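Local structure of Glyco_hydro_cc domain-containing protein (Cryptococcus neoformans, 6UBC) at residues I270-P275 / S283-A288; N240-A245 / A291-S296; I309-C314 / T322-A327. The protein probably binds beta-1,3-glucan oligosaccharides through a glycoside hydrolase family 128 domain, subgroup VII. All coordinates share one frame; numbering follows the deposited sequence.

Contact 1: residues I270-P275 / S283-A288; sequences IGFEEP and SNIAVA
Ser283 grips the backbone carbonyl of Glu273 with two donors, and these bonds carry much of the polar side of the contact between residues 270-275 and 283-288. The amide Ser283 N meets Glu273 O at 2.9 Å, almost in line with the carbonyl bond (C=O...N 172°). The hydroxyl Ser283 OG reaches Glu273 O at 2.7 Å from above the carbonyl plane, 54° out of it. A chi1 of 61° sets this oxygen between the backbone N and the carbonyl carbon of its own residue, which lets side chain and amide share one acceptor. A third bond closes the pair further along: Ile285 N donates to Pro275 O at 3.0 Å, in the carbonyl plane and on a lone pair.

The apolar contacts lie alongside these bonds. Ile285 CD1 rests over one face of the Phe272 ring, displaced toward its rim, and makes a CH-pi contact with Phe272 CG as its closest ring atom at 3.7 Å. The two side chains cross at about a right angle. Pro275 presents CB to the root of the isoleucine, at 3.9 Å from Ile285 CB, while Pro275 CB lies 3.5 Å from Ser283 OG. The Phe272 side chain also packs on Ala290, Leu293 and Ile298 of helix 287-298, and Pro275 on Trp324.

The acidic side chains lead away from this seam. Glu274 hydrogen-bonds His342 through OE2 and Ser282 through OE1, whereas the Glu273 carboxylate lies close to that of Glu370. Ala286 takes the N-cap position of helix 287-298. Taken together, the contact pins the two ends of a loop joining strand 268-270 to its following helix, a beta-alpha loop at the C-terminal end of a barrel strand, as in the TIM-barrel fold of clan GH-A glycosidases.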
ATOM      1  N   ILE A 270       2.214   7.392  -2.919  1.00 22.58           N
ATOM      2  CA  ILE A 270       2.773   6.361  -2.002  1.00 22.93           C
ATOM      3  C   ILE A 270       4.307   6.421  -2.028  1.00 23.24           C
ATOM      4  O   ILE A 270       4.925   6.456  -3.108  1.00 23.12           O
ATOM      5  CB  ILE A 270       2.233   4.993  -2.379  1.00 22.03           C
ATOM      6  CG1 ILE A 270       0.721   4.962  -2.203  1.00 22.15           C
ATOM      7  CG2 ILE A 270       3.006   3.892  -1.602  1.00 22.34           C
ATOM      8  CD1 ILE A 270       0.084   3.679  -2.729  1.00 22.38           C
ATOM      9  N   GLY A 271       4.923   6.399  -0.849  1.00 23.97           N
ATOM     10  CA  GLY A 271       6.364   6.377  -0.640  1.00 22.98           C
ATOM     11  C   GLY A 271       6.963   4.989  -0.837  1.00 22.95           C
ATOM     12  O   GLY A 271       6.274   4.026  -1.256  1.00 22.09           O
ATOM     13  N   PHE A 272       8.227   4.882  -0.484  1.00 21.23           N
ATOM     14  CA  PHE A 272       9.088   3.773  -0.927  1.00 21.39           C
ATOM     15  C   PHE A 272       8.525   2.431  -0.472  1.00 21.64           C
ATOM     16  O   PHE A 272       8.020   2.285   0.654  1.00 22.94           O
ATOM     17  CB  PHE A 272      10.503   3.943  -0.398  1.00 22.16           C
ATOM     18  CG  PHE A 272      10.984   5.367  -0.513  1.00 20.27           C
ATOM     19  CD1 PHE A 272      11.109   5.956  -1.743  1.00 22.06           C
ATOM     20  CD2 PHE A 272      11.253   6.128   0.617  1.00 21.90           C
ATOM     21  CE1 PHE A 272      11.546   7.271  -1.865  1.00 22.16           C
ATOM     22  CE2 PHE A 272      11.720   7.429   0.511  1.00 21.54           C
ATOM     23  CZ  PHE A 272      11.878   7.997  -0.742  1.00 23.48           C
ATOM     24  N   GLU A 273       8.690   1.475  -1.369  1.00 21.21           N
ATOM     25  CA  GLU A 273       8.321   0.083  -1.110  1.00 20.90           C
ATOM     26  C   GLU A 273       9.328  -0.584  -0.180  1.00 22.32           C
ATOM     27  O   GLU A 273      10.420  -0.896  -0.650  1.00 23.13           O
ATOM     28  CB  GLU A 273       8.320  -0.697  -2.430  1.00 22.65           C
ATOM     29  CG  GLU A 273       7.881  -2.130  -2.266  1.00 22.42           C
ATOM     30  CD  GLU A 273       6.390  -2.358  -2.223  1.00 23.72           C
ATOM     31  OE1 GLU A 273       5.610  -1.381  -2.453  1.00 23.04           O
ATOM     32  OE2 GLU A 273       6.037  -3.566  -1.965  1.00 25.58           O
ATOM     33  N   GLU A 274       8.994  -0.848   1.085  1.00 22.16           N
ATOM     34  CA  GLU A 274       9.830  -1.696   1.955  1.00 21.78           C
ATOM     35  C   GLU A 274      11.300  -1.297   1.864  1.00 22.75           C
ATOM     36  O   GLU A 274      12.210  -2.127   1.641  1.00 24.86           O
ATOM     37  CB  GLU A 274       9.513  -3.110   1.494  1.00 25.10           C
ATOM     38  CG  GLU A 274       8.109  -3.526   1.869  1.00 25.45           C
ATOM     39  CD  GLU A 274       7.693  -4.932   1.457  1.00 26.77           C
ATOM     40  OE1 GLU A 274       8.619  -5.656   0.929  1.00 30.09           O
ATOM     41  OE2 GLU A 274       6.485  -5.329   1.719  1.00 26.11           O
ATOM     42  N   PRO A 275      11.661  -0.019   2.127  1.00 22.80           N
ATOM     43  CA  PRO A 275      13.057   0.361   2.158  1.00 24.13           C
ATOM     44  C   PRO A 275      13.837  -0.365   3.267  1.00 23.92           C
ATOM     45  O   PRO A 275      15.112  -0.383   3.206  1.00 25.76           O
ATOM     46  CB  PRO A 275      13.022   1.898   2.322  1.00 23.37           C
ATOM     47  CG  PRO A 275      11.693   2.123   3.053  1.00 23.36           C
ATOM     48  CD  PRO A 275      10.761   1.094   2.428  1.00 24.06           C
ATOM     49  N   SER A 283      12.886  -2.019  -1.735  1.00 25.43           N
ATOM     50  CA  SER A 283      13.684  -0.894  -2.261  1.00 26.35           C
ATOM     51  C   SER A 283      15.046  -0.761  -1.564  1.00 26.60           C
ATOM     52  O   SER A 283      15.923  -0.111  -2.138  1.00 28.32           O
ATOM     53  CB  SER A 283      12.875   0.418  -2.268  1.00 25.58           C
ATOM     54  OG  SER A 283      12.489   0.766  -0.962  1.00 24.11           O
ATOM     55  N   ASN A 284      15.234  -1.305  -0.382  1.00 25.80           N
ATOM     56  CA  ASN A 284      16.566  -1.381   0.276  1.00 26.24           C
ATOM     57  C   ASN A 284      17.271  -0.011   0.307  1.00 28.28           C
ATOM     58  O   ASN A 284      18.363   0.183  -0.310  1.00 26.70           O
ATOM     59  CB  ASN A 284      17.391  -2.487  -0.402  1.00 27.18           C
ATOM     60  CG  ASN A 284      18.679  -2.736   0.350  1.00 30.68           C
ATOM     61  OD1 ASN A 284      18.773  -2.440   1.532  1.00 29.07           O
ATOM     62  ND2 ASN A 284      19.685  -3.135  -0.394  1.00 32.47           N
ATOM     63  N   ILE A 285      16.721   0.930   1.083  1.00 27.22           N
ATOM     64  CA  ILE A 285      17.262   2.311   1.206  1.00 26.56           C
ATOM     65  C   ILE A 285      17.670   2.575   2.670  1.00 27.06           C
ATOM     66  O   ILE A 285      16.868   2.386   3.579  1.00 27.69           O
ATOM     67  CB  ILE A 285      16.233   3.344   0.725  1.00 26.36           C
ATOM     68  CG1 ILE A 285      15.479   2.908  -0.533  1.00 24.87           C
ATOM     69  CG2 ILE A 285      16.900   4.698   0.519  1.00 26.96           C
ATOM     70  CD1 ILE A 285      14.347   3.836  -0.926  1.00 24.55           C
ATOM     71  N   ALA A 286      18.887   3.065   2.897  1.00 26.93           N
ATOM     72  CA  ALA A 286      19.303   3.549   4.227  1.00 25.85           C
ATOM     73  C   ALA A 286      18.383   4.714   4.632  1.00 27.30           C
ATOM     74  O   ALA A 286      18.032   5.555   3.793  1.00 27.11           O
ATOM     75  CB  ALA A 286      20.762   3.956   4.164  1.00 28.56           C
ATOM     76  N   VAL A 287      18.073   4.798   5.917  1.00 27.00           N
ATOM     77  CA  VAL A 287      17.228   5.872   6.459  1.00 28.25           C
ATOM     78  C   VAL A 287      17.651   7.236   5.943  1.00 27.13           C
ATOM     79  O   VAL A 287      16.751   7.982   5.456  1.00 25.80           O
ATOM     80  CB  VAL A 287      17.175   5.836   7.989  1.00 29.09           C
ATOM     81  CG1 VAL A 287      16.499   7.067   8.561  1.00 30.21           C
ATOM     82  CG2 VAL A 287      16.419   4.602   8.418  1.00 29.29           C
ATOM     83  N   ALA A 288      18.917   7.608   6.094  1.00 28.03           N
ATOM     84  CA  ALA A 288      19.329   8.986   5.797  1.00 29.99           C
ATOM     85  C   ALA A 288      19.120   9.274   4.314  1.00 27.47           C
ATOM     86  O   ALA A 288      18.706  10.439   4.001  1.00 27.44           O
ATOM     87  CB  ALA A 288      20.773   9.238   6.218  1.00 31.13           C
TER

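Contact 2: residues N240-A245 / A291-S296; sequences NMLWGA and ASLWDS
Leu293 inserts one methyl, CD2, among Leu242, Gly244 and Ala245, and this single branch makes nearly the whole contact. Leu293 CD2 lies 3.6 Å from Ala245 CA and from Gly244 O, so backbone and not just side chain forms its seat. Leu242 meets the same methyl: the two leucines reach toward each other tip to tip, with Leu242 CD2 4.1 Å from Leu293 CD2. In both, CG stands anti to the backbone N (chi1 -179° and -178°), which sends each branch toward the other. Side chain meets side chain through apolar carbons alone; the one polar atom touched is the carbonyl oxygen of Gly244.

One shell out, Leu242, just past strand 237-241, is wedged between two helices, touching Leu256 and Phe259 of helix 250-260 and Thr297 and Ile298 of helix 287-298. Its backbone is tied to Ile270 of the neighbouring parallel strand. On the helix, Trp294 NE1 bonds Thr334 O, and the Asp295 carboxylate takes the amides of Ser333 and Thr334, tying this turn of the helix to residues 333-334, which follow helix 324-331. The pairing thus joins the loop that follows strand 237-241 to an outer helix, the packing of a (beta/alpha)8 barrel.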
ATOM      1  N   ASN A 240      -0.201   7.706  -7.483  1.00 23.13           N
ATOM      2  CA  ASN A 240       1.193   7.752  -7.964  1.00 23.33           C
ATOM      3  C   ASN A 240       2.102   7.166  -6.882  1.00 24.40           C
ATOM      4  O   ASN A 240       1.727   7.077  -5.682  1.00 23.56           O
ATOM      5  CB  ASN A 240       1.627   9.172  -8.343  1.00 25.13           C
ATOM      6  CG  ASN A 240       0.794   9.786  -9.444  1.00 26.74           C
ATOM      7  OD1 ASN A 240      -0.278  10.303  -9.164  1.00 28.35           O
ATOM      8  ND2 ASN A 240       1.236   9.710 -10.700  1.00 27.83           N
ATOM      9  N   MET A 241       3.294   6.770  -7.272  1.00 22.89           N
ATOM     10  CA  MET A 241       4.224   6.147  -6.308  1.00 23.68           C
ATOM     11  C   MET A 241       5.669   6.376  -6.705  1.00 24.19           C
ATOM     12  O   MET A 241       5.959   6.433  -7.910  1.00 24.76           O
ATOM     13  CB  MET A 241       3.984   4.638  -6.243  1.00 22.87           C
ATOM     14  CG  MET A 241       4.931   3.911  -5.351  1.00 22.64           C
ATOM     15  SD  MET A 241       4.228   2.328  -4.813  1.00 23.26           S
ATOM     16  CE  MET A 241       5.621   1.695  -3.860  1.00 21.19           C
ATOM     17  N   LEU A 242       6.516   6.592  -5.696  1.00 22.53           N
ATOM     18  CA  LEU A 242       7.992   6.505  -5.866  1.00 23.32           C
ATOM     19  C   LEU A 242       8.482   5.257  -5.151  1.00 22.34           C
ATOM     20  O   LEU A 242       8.558   5.252  -3.902  1.00 21.67           O
ATOM     21  CB  LEU A 242       8.690   7.782  -5.382  1.00 22.84           C
ATOM     22  CG  LEU A 242      10.199   7.760  -5.566  1.00 25.92           C
ATOM     23  CD1 LEU A 242      10.582   7.427  -7.006  1.00 24.97           C
ATOM     24  CD2 LEU A 242      10.849   9.054  -5.112  1.00 26.51           C
ATOM     25  N   TRP A 243       8.817   4.224  -5.925  1.00 24.10           N
ATOM     26  CA  TRP A 243       9.141   2.893  -5.368  1.00 23.31           C
ATOM     27  C   TRP A 243      10.447   2.935  -4.566  1.00 23.67           C
ATOM     28  O   TRP A 243      10.515   2.377  -3.420  1.00 23.85           O
ATOM     29  CB  TRP A 243       9.230   1.893  -6.528  1.00 22.93           C
ATOM     30  CG  TRP A 243       9.448   0.461  -6.162  1.00 22.32           C
ATOM     31  CD1 TRP A 243       8.525  -0.509  -5.964  1.00 23.00           C
ATOM     32  CD2 TRP A 243      10.728  -0.161  -5.921  1.00 24.91           C
ATOM     33  NE1 TRP A 243       9.130  -1.708  -5.681  1.00 24.82           N
ATOM     34  CE2 TRP A 243      10.479  -1.522  -5.636  1.00 24.12           C
ATOM     35  CE3 TRP A 243      12.044   0.291  -5.980  1.00 27.73           C
ATOM     36  CZ2 TRP A 243      11.496  -2.433  -5.412  1.00 25.24           C
ATOM     37  CZ3 TRP A 243      13.059  -0.625  -5.762  1.00 28.84           C
ATOM     38  CH2 TRP A 243      12.774  -1.954  -5.459  1.00 26.74           C
ATOM     39  N   GLY A 244      11.437   3.623  -5.107  1.00 23.90           N
ATOM     40  CA  GLY A 244      12.772   3.611  -4.510  1.00 23.04           C
ATOM     41  C   GLY A 244      13.676   4.731  -4.992  1.00 25.41           C
ATOM     42  O   GLY A 244      13.201   5.803  -5.428  1.00 26.51           O
ATOM     43  N   ALA A 245      14.952   4.508  -4.707  1.00 26.50           N
ATOM     44  CA  ALA A 245      16.038   5.502  -4.813  1.00 29.92           C
ATOM     45  C   ALA A 245      16.640   5.378  -6.213  1.00 34.48           C
ATOM     46  O   ALA A 245      17.460   6.210  -6.572  1.00 35.23           O
ATOM     47  CB  ALA A 245      17.070   5.268  -3.726  1.00 29.36           C
ATOM     48  N   ALA A 291      15.322   9.708   3.669  1.00 24.45           N
ATOM     49  CA  ALA A 291      14.796  10.968   4.235  1.00 24.60           C
ATOM     50  C   ALA A 291      15.059  12.099   3.236  1.00 24.78           C
ATOM     51  O   ALA A 291      14.146  12.858   2.934  1.00 25.70           O
ATOM     52  CB  ALA A 291      15.432  11.235   5.573  1.00 25.17           C
ATOM     53  N   SER A 292      16.306  12.209   2.768  1.00 26.05           N
ATOM     54  CA  SER A 292      16.724  13.250   1.806  1.00 26.81           C
ATOM     55  C   SER A 292      15.889  13.130   0.517  1.00 27.02           C
ATOM     56  O   SER A 292      15.416  14.171   0.041  1.00 26.08           O
ATOM     57  CB  SER A 292      18.204  13.219   1.531  1.00 29.79           C
ATOM     58  OG  SER A 292      18.456  14.296   0.614  1.00 31.92           O
ATOM     59  N   LEU A 293      15.639  11.919  -0.009  1.00 24.58           N
ATOM     60  CA  LEU A 293      14.875  11.733  -1.275  1.00 24.84           C
ATOM     61  C   LEU A 293      13.408  12.130  -1.060  1.00 24.06           C
ATOM     62  O   LEU A 293      12.832  12.782  -1.917  1.00 25.46           O
ATOM     63  CB  LEU A 293      15.015  10.286  -1.735  1.00 26.72           C
ATOM     64  CG  LEU A 293      14.322   9.958  -3.050  1.00 27.51           C
ATOM     65  CD1 LEU A 293      14.849  10.851  -4.147  1.00 29.76           C
ATOM     66  CD2 LEU A 293      14.571   8.475  -3.410  1.00 31.20           C
ATOM     67  N   TRP A 294      12.833  11.688   0.065  1.00 23.29           N
ATOM     68  CA  TRP A 294      11.468  12.046   0.469  1.00 23.69           C
ATOM     69  C   TRP A 294      11.333  13.577   0.440  1.00 23.51           C
ATOM     70  O   TRP A 294      10.453  14.104  -0.257  1.00 22.50           O
ATOM     71  CB  TRP A 294      11.207  11.458   1.858  1.00 23.18           C
ATOM     72  CG  TRP A 294       9.885  11.917   2.388  1.00 23.14           C
ATOM     73  CD1 TRP A 294       9.690  13.062   3.085  1.00 24.25           C
ATOM     74  CD2 TRP A 294       8.602  11.262   2.302  1.00 22.70           C
ATOM     75  NE1 TRP A 294       8.372  13.168   3.422  1.00 23.11           N
ATOM     76  CE2 TRP A 294       7.678  12.093   2.953  1.00 22.30           C
ATOM     77  CE3 TRP A 294       8.138  10.042   1.766  1.00 25.21           C
ATOM     78  CZ2 TRP A 294       6.328  11.775   3.061  1.00 23.09           C
ATOM     79  CZ3 TRP A 294       6.802   9.722   1.854  1.00 24.65           C
ATOM     80  CH2 TRP A 294       5.907  10.579   2.512  1.00 24.11           C
ATOM     81  N   ASP A 295      12.241  14.263   1.101  1.00 23.93           N
ATOM     82  CA  ASP A 295      12.167  15.720   1.271  1.00 25.09           C
ATOM     83  C   ASP A 295      12.363  16.422  -0.076  1.00 26.97           C
ATOM     84  O   ASP A 295      11.578  17.331  -0.361  1.00 26.12           O
ATOM     85  CB  ASP A 295      13.141  16.250   2.318  1.00 25.40           C
ATOM     86  CG  ASP A 295      12.560  16.106   3.722  1.00 25.84           C
ATOM     87  OD1 ASP A 295      11.309  16.191   3.850  1.00 28.86           O
ATOM     88  OD2 ASP A 295      13.345  15.874   4.628  1.00 27.53           O
ATOM     89  N   SER A 296      13.261  15.936  -0.920  1.00 26.38           N
ATOM     90  CA  SER A 296      13.616  16.640  -2.168  1.00 26.60           C
ATOM     91  C   SER A 296      12.639  16.350  -3.281  1.00 27.55           C
ATOM     92  O   SER A 296      12.479  17.213  -4.134  1.00 27.42           O
ATOM     93  CB  SER A 296      14.995  16.281  -2.600  1.00 28.36           C
ATOM     94  OG  SER A 296      15.045  14.956  -3.098  1.00 29.51           O
TER

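Contact 3: residues I309-C314 / T322-A327; sequences ISPSMC and TKWLSA
Met313 lays its thioether against Trp324 in a Met-aromatic contact, packing the loop after one parallel strand of a beta/alpha barrel on the start of helix 324-331. The tight part is here. Met313 CE comes to 3.5 Å from Trp324 CE3, and Met313 SD to 3.6 Å from the same Trp324 CE3, so the sulfur and its methyl both meet the six-membered ring. Met313 SD stands 4.7 Å from the centroid of the Trp324 six-membered ring and 57° off its normal, an oblique approach, with the two side chains crossing at about a right angle. The bends at chi2 (-59°) and chi3 (93°) of the methionine fold the thioether back to the ring; Met313 SD also lies 3.9 Å from Leu325 CB.

The Pro311 side of the contact is looser. Pro311 CG is 4.2 Å from Trp324 CZ3, and Pro311 CD 4.3 Å from Leu325 CD1, plain apolar touches without a polar partner. Tyr358 of helix 348-362 meets both Met313 and Leu325. Toward solvent the packing ends: Lys323 is exposed, and its CB points away from residues 309-314. With a positive phi, this residue breaks helix 319-322 from helix 324-331 and serves as N-cap of the latter.

The first turn is held by Glu319, whose carboxylate accepts hydrogen bonds from Leu325 N (OE1) and Ser326 N (OE2). In the loop, Ser312 OG is bonded to Glu274 N and Phe272 O, and Cys314 forms a disulfide with Cys277, so the backbone bearing the methionine is fixed on either side of it. Within the loop itself, Ser310 OG donates to Pro311 O at 2.8 Å.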
ATOM      1  N   ILE A 309       1.647   9.638   1.405  1.00 23.50           N
ATOM      2  CA  ILE A 309       1.554   8.344   2.103  1.00 23.36           C
ATOM      3  C   ILE A 309       2.991   7.872   2.380  1.00 22.97           C
ATOM      4  O   ILE A 309       3.817   7.869   1.492  1.00 22.46           O
ATOM      5  CB  ILE A 309       0.724   7.379   1.270  1.00 23.03           C
ATOM      6  CG1 ILE A 309      -0.705   7.933   1.154  1.00 24.58           C
ATOM      7  CG2 ILE A 309       0.736   5.978   1.823  1.00 23.99           C
ATOM      8  CD1 ILE A 309      -1.163   8.066  -0.286  1.00 25.49           C
ATOM      9  N   SER A 310       3.258   7.424   3.588  1.00 22.69           N
ATOM     10  CA  SER A 310       4.633   7.139   4.085  1.00 21.22           C
ATOM     11  C   SER A 310       5.205   5.955   3.307  1.00 20.26           C
ATOM     12  O   SER A 310       4.474   5.201   2.644  1.00 22.25           O
ATOM     13  CB  SER A 310       4.615   6.840   5.561  1.00 23.02           C
ATOM     14  OG  SER A 310       4.218   5.524   5.864  1.00 20.83           O
ATOM     15  N   PRO A 311       6.538   5.720   3.417  1.00 21.83           N
ATOM     16  CA  PRO A 311       7.076   4.424   3.016  1.00 22.02           C
ATOM     17  C   PRO A 311       6.426   3.285   3.812  1.00 22.97           C
ATOM     18  O   PRO A 311       5.938   3.487   4.926  1.00 22.93           O
ATOM     19  CB  PRO A 311       8.586   4.482   3.354  1.00 20.80           C
ATOM     20  CG  PRO A 311       8.860   5.996   3.471  1.00 23.76           C
ATOM     21  CD  PRO A 311       7.568   6.558   4.073  1.00 23.26           C
ATOM     22  N   SER A 312       6.439   2.095   3.225  1.00 21.73           N
ATOM     23  CA  SER A 312       5.925   0.863   3.845  1.00 20.52           C
ATOM     24  C   SER A 312       7.055   0.097   4.530  1.00 21.24           C
ATOM     25  O   SER A 312       8.018  -0.214   3.858  1.00 20.39           O
ATOM     26  CB  SER A 312       5.269  -0.029   2.801  1.00 20.68           C
ATOM     27  OG  SER A 312       6.085  -0.158   1.626  1.00 20.96           O
ATOM     28  N   MET A 313       6.816  -0.365   5.755  1.00 21.32           N
ATOM     29  CA  MET A 313       7.789  -1.238   6.466  1.00 22.05           C
ATOM     30  C   MET A 313       7.498  -2.731   6.198  1.00 22.23           C
ATOM     31  O   MET A 313       6.436  -3.272   6.601  1.00 23.99           O
ATOM     32  CB  MET A 313       7.799  -0.971   7.969  1.00 24.26           C
ATOM     33  CG  MET A 313       8.218   0.450   8.312  1.00 24.36           C
ATOM     34  SD  MET A 313       9.850   1.001   7.748  1.00 23.50           S
ATOM     35  CE  MET A 313       9.426   1.758   6.172  1.00 24.43           C
ATOM     36  N   CYS A 314       8.501  -3.437   5.715  1.00 24.53           N
ATOM     37  CA  CYS A 314       8.363  -4.917   5.574  1.00 25.63           C
ATOM     38  C   CYS A 314       8.314  -5.539   6.964  1.00 24.31           C
ATOM     39  O   CYS A 314       7.723  -6.599   7.062  1.00 25.36           O
ATOM     40  CB  CYS A 314       9.472  -5.539   4.731  1.00 30.94           C
ATOM     41  SG  CYS A 314      11.073  -5.395   5.540  1.00 38.89           S
ATOM     42  N   THR A 322      13.283  -2.544  14.787  1.00 29.28           N
ATOM     43  CA  THR A 322      14.220  -2.191  13.665  1.00 29.10           C
ATOM     44  C   THR A 322      14.398  -0.668  13.585  1.00 29.20           C
ATOM     45  O   THR A 322      15.484  -0.239  13.201  1.00 27.45           O
ATOM     46  CB  THR A 322      13.728  -2.665  12.302  1.00 32.30           C
ATOM     47  OG1 THR A 322      12.431  -2.105  12.199  1.00 36.33           O
ATOM     48  CG2 THR A 322      13.680  -4.154  12.211  1.00 31.77           C
ATOM     49  N   LYS A 323      13.363   0.114  13.931  1.00 27.53           N
ATOM     50  CA  LYS A 323      13.445   1.601  14.026  1.00 28.68           C
ATOM     51  C   LYS A 323      13.881   2.236  12.696  1.00 27.58           C
ATOM     52  O   LYS A 323      14.527   3.297  12.726  1.00 26.36           O
ATOM     53  CB  LYS A 323      14.399   1.953  15.176  1.00 32.21           C
ATOM     54  CG  LYS A 323      13.931   1.441  16.536  1.00 33.06           C
ATOM     55  CD  LYS A 323      14.801   2.009  17.602  1.00 37.75           C
ATOM     56  CE  LYS A 323      14.344   1.638  18.994  1.00 42.02           C
ATOM     57  NZ  LYS A 323      15.492   1.713  19.929  1.00 45.39           N
ATOM     58  N   TRP A 324      13.384   1.747  11.567  1.00 26.88           N
ATOM     59  CA  TRP A 324      13.612   2.421  10.266  1.00 24.57           C
ATOM     60  C   TRP A 324      12.682   3.634  10.157  1.00 23.98           C
ATOM     61  O   TRP A 324      13.167   4.781   9.964  1.00 24.62           O
ATOM     62  CB  TRP A 324      13.399   1.451   9.104  1.00 24.11           C
ATOM     63  CG  TRP A 324      13.959   1.928   7.797  1.00 24.87           C
ATOM     64  CD1 TRP A 324      15.140   1.554   7.199  1.00 26.02           C
ATOM     65  CD2 TRP A 324      13.350   2.880   6.918  1.00 24.23           C
ATOM     66  NE1 TRP A 324      15.300   2.243   6.014  1.00 25.63           N
ATOM     67  CE2 TRP A 324      14.244   3.094   5.838  1.00 24.83           C
ATOM     68  CE3 TRP A 324      12.197   3.652   6.987  1.00 24.82           C
ATOM     69  CZ2 TRP A 324      14.002   4.055   4.865  1.00 23.92           C
ATOM     70  CZ3 TRP A 324      11.958   4.592   6.012  1.00 24.23           C
ATOM     71  CH2 TRP A 324      12.818   4.723   4.927  1.00 23.80           C
ATOM     72  N   LEU A 325      11.374   3.383  10.244  1.00 23.89           N
ATOM     73  CA  LEU A 325      10.393   4.453  10.073  1.00 22.94           C
ATOM     74  C   LEU A 325      10.590   5.500  11.161  1.00 23.59           C
ATOM     75  O   LEU A 325      10.364   6.704  10.918  1.00 24.48           O
ATOM     76  CB  LEU A 325       8.981   3.920  10.112  1.00 23.91           C
ATOM     77  CG  LEU A 325       7.929   4.874   9.561  1.00 23.32           C
ATOM     78  CD1 LEU A 325       8.179   5.263   8.093  1.00 26.31           C
ATOM     79  CD2 LEU A 325       6.544   4.286   9.702  1.00 24.44           C
ATOM     80  N   SER A 326      10.863   5.065  12.380  1.00 24.36           N
ATOM     81  CA  SER A 326      10.967   6.029  13.508  1.00 25.46           C
ATOM     82  C   SER A 326      12.154   6.952  13.259  1.00 25.91           C
ATOM     83  O   SER A 326      12.027   8.178  13.515  1.00 25.63           O
ATOM     84  CB  SER A 326      11.032   5.369  14.847  1.00 26.92           C
ATOM     85  OG  SER A 326      12.158   4.505  14.988  1.00 28.63           O
ATOM     86  N   ALA A 327      13.271   6.408  12.816  1.00 24.11           N
ATOM     87  CA  ALA A 327      14.431   7.280  12.498  1.00 25.93           C
ATOM     88  C   ALA A 327      14.116   8.150  11.287  1.00 24.35           C
ATOM     89  O   ALA A 327      14.493   9.322  11.281  1.00 24.27           O
ATOM     90  CB  ALA A 327      15.693   6.501  12.280  1.00 27.20           C
TER

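Contacts 1 and 2 lie about 8 Å apart between centres and share helix 287-298, with contact 1 nested in the loop that contact 2 closes; Glu273 N bonds Trp243 O at 2.9 Å between them. Contact 3 follows contact 1 in the chain, also about 8 Å away between centres, and is joined to it by Trp324 NE1 and Ile285 O at 2.9 Å and by Gly271 N and Ile309 O at 3.0 Å. Contacts 2 and 3 lie about 13 Å apart between centres, meeting through the Trp294 ring. All three involve segments that extend beyond the C-terminal ends of successive parallel strands, the end at which barrels of this kind generally place their active site or ligand cleft.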